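Local coordinates for protein transcription elongation factor Spt5 (Methanocaldococcus jannaschii, PDB 3LPE) that stimulates transcription elongation as a partner of Spt4, its NGN domain, the part described here, mediating the interaction with RNA polymerase, at residues A[23-26]-A[27-31]; A[63-66]-A[67-70]; A[82-85]-A[86-89]. One frame throughout, in Å; residues are numbered along the deposited sequence.

Interaction 1: residues A[23-26]-A[27-31]; sequences KNIA and GLMAS
Ile25 and Met29 meet one turn apart on helix 22-35 of the NGN domain, where an antiparallel sheet is packed against helices. Four successive i to i+4 backbone bonds join 23-26 to 27-31. Gly27 N donates to Lys23 O, Leu28 N to Asn24 O, Met29 N to Ile25 O at 2.8 Å, and Ala30 N to Ala26 O.

Met29 can be followed outward. Its CB sits over the preceding turn, 3.3 Å from Ile25 O and almost as near Ala26 O. CG lies beside the backbone N (chi1 -82°) and stays close to the same carbonyl, 3.2 Å from Ile25 O. Beyond CG the chain is extended, and SD passes the CG2 branch of Ile25 at 3.8 Å. CE remains near that methyl, 4.0 Å from Ile25 CG2. The two side chains meet at a slant, so the thioether lies across one branch of the isoleucine.

This face of the helix is buried. Met29 also touches Val15 and Ile43 of the sheet and Leu66 and Ile67 of helix 60-67. Ala26 and Ala30 pack on Leu30 and Ile32 of the RNA polymerase subunit E'' chain, so the helix also contributes to the heterodimer interface. On the exposed side, Leu28 lies along the Asn24 carbonyl, with Leu28 CG 3.5 Å from Asn24 O.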
ATOM      1  N   LYS A  23      -7.083  -4.343   3.328  1.00 22.24           N
ATOM      2  CA  LYS A  23      -5.736  -4.914   3.472  1.00 32.28           C
ATOM      3  C   LYS A  23      -5.616  -6.249   2.752  1.00 35.56           C
ATOM      4  O   LYS A  23      -4.598  -6.519   2.116  1.00 28.59           O
ATOM      5  CB  LYS A  23      -5.377  -5.090   4.950  1.00 34.84           C
ATOM      6  CG  LYS A  23      -4.981  -3.802   5.654  1.00 32.19           C
ATOM      7  CD  LYS A  23      -4.865  -4.056   7.155  1.00 35.97           C
ATOM      8  CE  LYS A  23      -4.509  -2.817   7.923  1.00 55.90           C
ATOM      9  NZ  LYS A  23      -4.368  -3.141   9.369  1.00 63.86           N
ATOM     10  N   ASN A  24      -6.654  -7.082   2.847  1.00 29.26           N
ATOM     11  CA  ASN A  24      -6.659  -8.357   2.141  1.00 26.50           C
ATOM     12  C   ASN A  24      -6.446  -8.141   0.662  1.00 25.27           C
ATOM     13  O   ASN A  24      -5.616  -8.800   0.042  1.00 24.15           O
ATOM     14  CB  ASN A  24      -7.979  -9.139   2.356  1.00 25.94           C
ATOM     15  CG  ASN A  24      -8.087  -9.754   3.748  1.00 47.84           C
ATOM     16  OD1 ASN A  24      -7.111  -9.828   4.486  1.00 42.77           O
ATOM     17  ND2 ASN A  24      -9.289 -10.207   4.103  1.00 50.29           N
ATOM     18  N   ILE A  25      -7.184  -7.194   0.089  1.00 20.46           N
ATOM     19  CA  ILE A  25      -7.077  -6.952  -1.340  1.00 24.64           C
ATOM     20  C   ILE A  25      -5.711  -6.326  -1.734  1.00 22.22           C
ATOM     21  O   ILE A  25      -5.146  -6.660  -2.761  1.00 21.13           O
ATOM     22  CB  ILE A  25      -8.261  -6.121  -1.847  1.00 27.86           C
ATOM     23  CG1 ILE A  25      -9.472  -7.039  -1.996  1.00 29.10           C
ATOM     24  CG2 ILE A  25      -7.942  -5.495  -3.194  1.00 19.62           C
ATOM     25  CD1 ILE A  25     -10.765  -6.329  -1.790  1.00 33.98           C
ATOM     26  N   ALA A  26      -5.198  -5.441  -0.896  1.00 21.09           N
ATOM     27  CA  ALA A  26      -3.866  -4.868  -1.123  1.00 19.28           C
ATOM     28  C   ALA A  26      -2.833  -5.999  -1.233  1.00 24.92           C
ATOM     29  O   ALA A  26      -1.947  -5.932  -2.066  1.00 25.15           O
ATOM     30  CB  ALA A  26      -3.496  -3.951   0.010  1.00 19.05           C
ATOM     31  N   GLY A  27      -2.955  -7.007  -0.374  1.00 24.51           N
ATOM     32  CA  GLY A  27      -2.071  -8.166  -0.388  1.00 37.76           C
ATOM     33  C   GLY A  27      -2.140  -8.998  -1.660  1.00 40.45           C
ATOM     34  O   GLY A  27      -1.116  -9.352  -2.245  1.00 29.75           O
ATOM     35  N   LEU A  28      -3.357  -9.325  -2.087  1.00 29.12           N
ATOM     36  CA  LEU A  28      -3.582 -10.008  -3.355  1.00 29.11           C
ATOM     37  C   LEU A  28      -3.065  -9.192  -4.527  1.00 27.98           C
ATOM     38  O   LEU A  28      -2.512  -9.730  -5.489  1.00 31.22           O
ATOM     39  CB  LEU A  28      -5.080 -10.280  -3.560  1.00 28.27           C
ATOM     40  CG  LEU A  28      -5.702 -11.186  -2.501  1.00 40.39           C
ATOM     41  CD1 LEU A  28      -7.217 -11.293  -2.735  1.00 42.30           C
ATOM     42  CD2 LEU A  28      -5.036 -12.567  -2.510  1.00 34.04           C
ATOM     43  N   MET A  29      -3.258  -7.888  -4.459  1.00 25.49           N
ATOM     44  CA  MET A  29      -2.804  -7.012  -5.527  1.00 20.92           C
ATOM     45  C   MET A  29      -1.282  -7.069  -5.653  1.00 27.52           C
ATOM     46  O   MET A  29      -0.741  -7.165  -6.749  1.00 28.65           O
ATOM     47  CB  MET A  29      -3.221  -5.572  -5.243  1.00 23.42           C
ATOM     48  CG  MET A  29      -4.654  -5.253  -5.639  1.00 25.11           C
ATOM     49  SD  MET A  29      -5.085  -3.658  -4.974  1.00 25.61           S
ATOM     50  CE  MET A  29      -6.451  -3.171  -6.027  1.00 27.96           C
ATOM     51  N   ALA A  30      -0.596  -6.978  -4.530  1.00 25.91           N
ATOM     52  CA  ALA A  30       0.876  -6.930  -4.572  1.00 34.01           C
ATOM     53  C   ALA A  30       1.424  -8.223  -5.179  1.00 33.05           C
ATOM     54  O   ALA A  30       2.324  -8.206  -6.011  1.00 35.81           O
ATOM     55  CB  ALA A  30       1.448  -6.708  -3.184  1.00 23.34           C
ATOM     56  N   SER A  31       0.864  -9.351  -4.762  1.00 32.04           N
ATOM     57  CA  SER A  31       1.232 -10.639  -5.325  1.00 34.23           C
ATOM     58  C   SER A  31       0.989 -10.682  -6.828  1.00 43.07           C
ATOM     59  O   SER A  31       1.860 -11.103  -7.584  1.00 36.72           O
ATOM     60  CB  SER A  31       0.460 -11.764  -4.628  1.00 35.07           C
ATOM     61  OG  SER A  31       0.822 -11.802  -3.265  1.00 34.19           O
TER

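Interaction 2: residues A[63-66]-A[67-70]; sequences VEEL and IKGM
Ile67 bonds back to Val63, near the C-terminal end of helix 60-67. Its N-H donates to Val63 O at 3.0 Å, and the donor is tilted 26° from the carbonyl plane. Ile67 CG1 also comes close to this acceptor, 3.4 Å from Val63 O. It gets there because chi1 (65°) sets CG1 between the backbone N and the carbonyl carbon.

One residue later, Lys68 N makes a weak bond to Glu65 O at 3.3 Å. That oxygen has a further donor, since Arg32 NH2 of helix 22-35 bonds to it. Arg32 NE makes a weak bond to the next carbonyl, Leu66 O. The arginine thus serves two carbonyls at the C-terminal end of the helix, where its positive charge would probably suit the helix dipole.

The chain then leaves the helix through a type II beta turn from Ile67 to Met70. Met70 N donates to Ile67 O at 2.9 Å. Gly69, with its positive phi, stands at the third position of the turn. The loop leads on to strand 73-76 of the NGN sheet.

Glu65 and Lys68 lie across each other on the outer side. The carboxylate meets the aliphatic chain, with Glu65 OE1 3.6 Å from Lys68 CD. The charged ends stay beyond salt-bridge distance. Met70 bends back at chi3 (-74°) and brings CE to 3.6 Å from Leu66 O.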
ATOM      1  N   VAL A  63      -3.834  -0.968 -13.724  1.00 31.71           N
ATOM      2  CA  VAL A  63      -4.782  -1.180 -12.640  1.00 29.18           C
ATOM      3  C   VAL A  63      -5.938  -2.079 -13.098  1.00 29.05           C
ATOM      4  O   VAL A  63      -6.414  -2.913 -12.345  1.00 31.91           O
ATOM      5  CB  VAL A  63      -5.317   0.159 -12.075  1.00 29.65           C
ATOM      6  CG1 VAL A  63      -6.193  -0.087 -10.847  1.00 26.78           C
ATOM      7  CG2 VAL A  63      -4.148   1.057 -11.691  1.00 29.69           C
ATOM      8  N   GLU A  64      -6.366  -1.916 -14.342  1.00 40.73           N
ATOM      9  CA  GLU A  64      -7.407  -2.765 -14.894  1.00 36.05           C
ATOM     10  C   GLU A  64      -6.958  -4.214 -14.911  1.00 46.39           C
ATOM     11  O   GLU A  64      -7.727  -5.110 -14.546  1.00 33.28           O
ATOM     12  CB  GLU A  64      -7.785  -2.315 -16.314  1.00 41.04           C
ATOM     13  CG  GLU A  64      -8.383  -0.920 -16.400  1.00 39.95           C
ATOM     14  CD  GLU A  64      -9.856  -0.882 -16.016  1.00 67.31           C
ATOM     15  OE1 GLU A  64     -10.360  -1.897 -15.487  1.00 69.34           O
ATOM     16  OE2 GLU A  64     -10.513   0.161 -16.247  1.00 65.55           O
ATOM     17  N   GLU A  65      -5.717  -4.448 -15.346  1.00 31.99           N
ATOM     18  CA  GLU A  65      -5.187  -5.804 -15.387  1.00 31.95           C
ATOM     19  C   GLU A  65      -4.980  -6.337 -13.972  1.00 30.84           C
ATOM     20  O   GLU A  65      -5.197  -7.520 -13.695  1.00 36.25           O
ATOM     21  CB  GLU A  65      -3.873  -5.860 -16.171  1.00 40.18           C
ATOM     22  CG  GLU A  65      -3.375  -7.285 -16.426  1.00 53.62           C
ATOM     23  CD  GLU A  65      -4.322  -8.099 -17.298  1.00 53.53           C
ATOM     24  OE1 GLU A  65      -5.196  -7.502 -17.953  1.00 54.60           O
ATOM     25  OE2 GLU A  65      -4.194  -9.337 -17.337  1.00 50.10           O
ATOM     26  N   LEU A  66      -4.570  -5.450 -13.078  1.00 32.30           N
ATOM     27  CA  LEU A  66      -4.332  -5.822 -11.686  1.00 32.20           C
ATOM     28  C   LEU A  66      -5.613  -6.400 -11.057  1.00 36.83           C
ATOM     29  O   LEU A  66      -5.577  -7.427 -10.378  1.00 27.92           O
ATOM     30  CB  LEU A  66      -3.855  -4.588 -10.897  1.00 30.96           C
ATOM     31  CG  LEU A  66      -3.608  -4.803  -9.404  1.00 32.59           C
ATOM     32  CD1 LEU A  66      -2.372  -5.712  -9.221  1.00 31.71           C
ATOM     33  CD2 LEU A  66      -3.425  -3.478  -8.688  1.00 26.11           C
ATOM     34  N   ILE A  67      -6.751  -5.755 -11.296  1.00 28.07           N
ATOM     35  CA  ILE A  67      -7.965  -6.139 -10.572  1.00 32.04           C
ATOM     36  C   ILE A  67      -8.804  -7.120 -11.385  1.00 31.39           C
ATOM     37  O   ILE A  67      -9.838  -7.587 -10.932  1.00 32.46           O
ATOM     38  CB  ILE A  67      -8.851  -4.911 -10.187  1.00 26.65           C
ATOM     39  CG1 ILE A  67      -9.397  -4.199 -11.428  1.00 30.58           C
ATOM     40  CG2 ILE A  67      -8.112  -3.948  -9.281  1.00 25.76           C
ATOM     41  CD1 ILE A  67     -10.522  -3.166 -11.111  1.00 32.40           C
ATOM     42  N   LYS A  68      -8.357  -7.410 -12.600  1.00 32.36           N
ATOM     43  CA  LYS A  68      -9.114  -8.271 -13.498  1.00 41.50           C
ATOM     44  C   LYS A  68      -9.473  -9.602 -12.832  1.00 53.15           C
ATOM     45  O   LYS A  68      -8.589 -10.400 -12.511  1.00 42.53           O
ATOM     46  CB  LYS A  68      -8.328  -8.503 -14.785  1.00 41.80           C
ATOM     47  CG  LYS A  68      -9.094  -9.216 -15.896  1.00 49.88           C
ATOM     48  CD  LYS A  68      -8.270  -9.217 -17.178  1.00 56.56           C
ATOM     49  CE  LYS A  68      -8.852 -10.154 -18.215  1.00 68.04           C
ATOM     50  NZ  LYS A  68      -7.906 -10.353 -19.342  1.00 70.70           N
ATOM     51  N   GLY A  69     -10.770  -9.826 -12.607  1.00 53.40           N
ATOM     52  CA  GLY A  69     -11.241 -11.078 -12.036  1.00 46.58           C
ATOM     53  C   GLY A  69     -10.961 -11.259 -10.552  1.00 53.01           C
ATOM     54  O   GLY A  69     -11.210 -12.325  -9.990  1.00 50.10           O
ATOM     55  N   MET A  70     -10.435 -10.225  -9.908  1.00 34.62           N
ATOM     56  CA  MET A  70     -10.200 -10.275  -8.465  1.00 36.49           C
ATOM     57  C   MET A  70     -11.507 -10.210  -7.655  1.00 39.17           C
ATOM     58  O   MET A  70     -12.295  -9.288  -7.820  1.00 31.64           O
ATOM     59  CB  MET A  70      -9.263  -9.130  -8.048  1.00 34.79           C
ATOM     60  CG  MET A  70      -8.820  -9.194  -6.599  1.00 32.24           C
ATOM     61  SD  MET A  70      -7.528  -7.986  -6.225  1.00 31.88           S
ATOM     62  CE  MET A  70      -6.137  -8.769  -7.031  1.00 38.29           C
TER

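Interaction 3: residues A[82-85]-A[86-89]; sequences AIEE and IEPL
Ile83 O takes two backbone donors from the residues that follow it. Glu87 N reaches it at 3.1 Å and comes in nearly along the C=O axis. Ile86 N is 3.0 Å from the same Ile83 O but lies 62° out of the carbonyl plane, off the lone pairs. The first bond spans four residues, as in an alpha helix, and the second spans three. One oxygen therefore gathers two N-H groups from different directions.

Two three-residue bonds flank this pair. Glu85 N donates to Ala82 O, and Leu89 N donates to Ile86 O at 2.8 Å.

Apart from Ala82, these residues belong to the weakly bonded helix 83-90, near the C-terminal end of the NGN construct. It is kinked at Pro88. Proline has no N-H to give, and its ring CD occupies the space by the previous turn, 3.3 Å from Glu84 O. Leu89 N makes no bond to Glu85 O either, and takes the nearer Ile86 O instead.

Glu87 runs back along the helix toward Ile83. Its CG lies beside the backbone N (chi1 -61°), which puts Glu87 CG 3.3 Å from Ile83 O. The chain continues extended, crossing the Ile83 side chain at a slant, and OE2 ends 4.2 Å from both Ile83 CG1 and Ile83 CG2. Glu84 OE1 is a like charge 4.5 Å from Glu87 OE2. Lys44 of the RNA polymerase subunit E'' chain makes a long, weak ion pair with Glu87, which may offset the like charges.

Ile86 is the buried residue here. It packs on Ile12 and Leu54 of the sheet and on Ile41 of the subunit E'' chain. Ile86 CB also sits 3.4 Å from Ile83 O.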
ATOM      1  N   ALA A  82      -4.645  13.031  -6.906  1.00 36.58           N
ATOM      2  CA  ALA A  82      -3.429  13.845  -6.747  1.00 37.75           C
ATOM      3  C   ALA A  82      -2.655  13.467  -5.484  1.00 43.13           C
ATOM      4  O   ALA A  82      -3.242  13.125  -4.457  1.00 31.85           O
ATOM      5  CB  ALA A  82      -3.760  15.337  -6.739  1.00 40.08           C
ATOM      6  N   ILE A  83      -1.330  13.550  -5.559  1.00 36.85           N
ATOM      7  CA  ILE A  83      -0.483  13.151  -4.439  1.00 34.98           C
ATOM      8  C   ILE A  83      -0.826  13.924  -3.159  1.00 41.74           C
ATOM      9  O   ILE A  83      -0.786  13.366  -2.056  1.00 36.03           O
ATOM     10  CB  ILE A  83       1.020  13.292  -4.795  1.00 37.55           C
ATOM     11  CG1 ILE A  83       1.894  12.630  -3.729  1.00 51.84           C
ATOM     12  CG2 ILE A  83       1.399  14.748  -5.007  1.00 46.67           C
ATOM     13  CD1 ILE A  83       1.793  11.096  -3.721  1.00 37.53           C
ATOM     14  N   GLU A  84      -1.191  15.195  -3.304  1.00 34.80           N
ATOM     15  CA  GLU A  84      -1.576  16.008  -2.146  1.00 52.83           C
ATOM     16  C   GLU A  84      -2.799  15.489  -1.388  1.00 40.47           C
ATOM     17  O   GLU A  84      -2.910  15.715  -0.184  1.00 38.00           O
ATOM     18  CB  GLU A  84      -1.793  17.482  -2.523  1.00 64.90           C
ATOM     19  CG  GLU A  84      -2.093  17.706  -3.984  1.00 71.58           C
ATOM     20  CD  GLU A  84      -0.840  17.617  -4.825  1.00 69.38           C
ATOM     21  OE1 GLU A  84       0.220  18.083  -4.351  1.00 70.05           O
ATOM     22  OE2 GLU A  84      -0.916  17.077  -5.950  1.00 64.29           O
ATOM     23  N   GLU A  85      -3.704  14.800  -2.077  1.00 38.57           N
ATOM     24  CA  GLU A  85      -4.891  14.242  -1.418  1.00 47.06           C
ATOM     25  C   GLU A  85      -4.558  12.971  -0.645  1.00 36.76           C
ATOM     26  O   GLU A  85      -5.312  12.527   0.214  1.00 46.67           O
ATOM     27  CB  GLU A  85      -6.041  14.012  -2.429  1.00 41.75           C
ATOM     28  CG  GLU A  85      -6.597  15.336  -2.978  1.00 49.92           C
ATOM     29  CD  GLU A  85      -7.726  15.176  -4.003  1.00 54.41           C
ATOM     30  OE1 GLU A  85      -8.118  14.033  -4.301  1.00 56.64           O
ATOM     31  OE2 GLU A  85      -8.207  16.214  -4.513  1.00 72.04           O
ATOM     32  N   ILE A  86      -3.388  12.415  -0.928  1.00 37.65           N
ATOM     33  CA  ILE A  86      -2.928  11.193  -0.296  1.00 33.73           C
ATOM     34  C   ILE A  86      -2.036  11.424   0.930  1.00 34.56           C
ATOM     35  O   ILE A  86      -2.093  10.671   1.897  1.00 35.88           O
ATOM     36  CB  ILE A  86      -2.182  10.340  -1.340  1.00 50.07           C
ATOM     37  CG1 ILE A  86      -3.192   9.756  -2.329  1.00 43.19           C
ATOM     38  CG2 ILE A  86      -1.348   9.247  -0.686  1.00 51.24           C
ATOM     39  CD1 ILE A  86      -2.565   8.931  -3.409  1.00 61.33           C
ATOM     40  N   GLU A  87      -1.213  12.469   0.885  1.00 33.91           N
ATOM     41  CA  GLU A  87      -0.259  12.757   1.946  1.00 34.28           C
ATOM     42  C   GLU A  87      -0.816  12.729   3.376  1.00 47.91           C
ATOM     43  O   GLU A  87      -0.170  12.174   4.275  1.00 43.90           O
ATOM     44  CB  GLU A  87       0.477  14.078   1.669  1.00 46.35           C
ATOM     45  CG  GLU A  87       1.282  14.044   0.377  1.00 49.30           C
ATOM     46  CD  GLU A  87       2.075  15.314   0.136  1.00 55.98           C
ATOM     47  OE1 GLU A  87       2.685  15.827   1.098  1.00 65.19           O
ATOM     48  OE2 GLU A  87       2.098  15.787  -1.020  1.00 57.79           O
ATOM     49  N   PRO A  88      -2.001  13.328   3.600  1.00 40.39           N
ATOM     50  CA  PRO A  88      -2.552  13.288   4.959  1.00 48.90           C
ATOM     51  C   PRO A  88      -2.810  11.859   5.438  1.00 41.06           C
ATOM     52  O   PRO A  88      -2.815  11.610   6.644  1.00 43.04           O
ATOM     53  CB  PRO A  88      -3.883  14.054   4.821  1.00 47.38           C
ATOM     54  CG  PRO A  88      -3.707  14.916   3.619  1.00 49.12           C
ATOM     55  CD  PRO A  88      -2.876  14.084   2.681  1.00 42.00           C
ATOM     56  N   LEU A  89      -3.029  10.938   4.505  1.00 36.81           N
ATOM     57  CA  LEU A  89      -3.227   9.536   4.866  1.00 43.84           C
ATOM     58  C   LEU A  89      -1.949   8.867   5.387  1.00 49.45           C
ATOM     59  O   LEU A  89      -2.014   7.868   6.106  1.00 31.77           O
ATOM     60  CB  LEU A  89      -3.780   8.747   3.677  1.00 42.53           C
ATOM     61  CG  LEU A  89      -5.125   9.269   3.161  1.00 37.89           C
ATOM     62  CD1 LEU A  89      -5.611   8.453   1.980  1.00 45.04           C
ATOM     63  CD2 LEU A  89      -6.128   9.243   4.275  1.00 44.23           C
TER

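How the interactions relate
The three contacts come in series along the chain of the NGN domain, each local to a helix or, in interaction 2, to a helix end and the turn after it. Interactions 1 and 2 are neighbours, their centres about 11 Å apart. Helix 22-35 packs there against helix 60-67 and the loop after it: Met29 CE is 3.7 Å from Ile67 CG2, and Ile25 CG2 is 3.9 Å from Met70 SD. Interaction 3 lies on the opposite side of the chain's centre, about 21 Å from interaction 1 and about 23 Å from interaction 2, centre to centre. All three have side chains on strand 12-17. Interactions 1 and 3 also touch the RNA polymerase subunit E'' chain, so two separate helices contribute to the heterodimer interface.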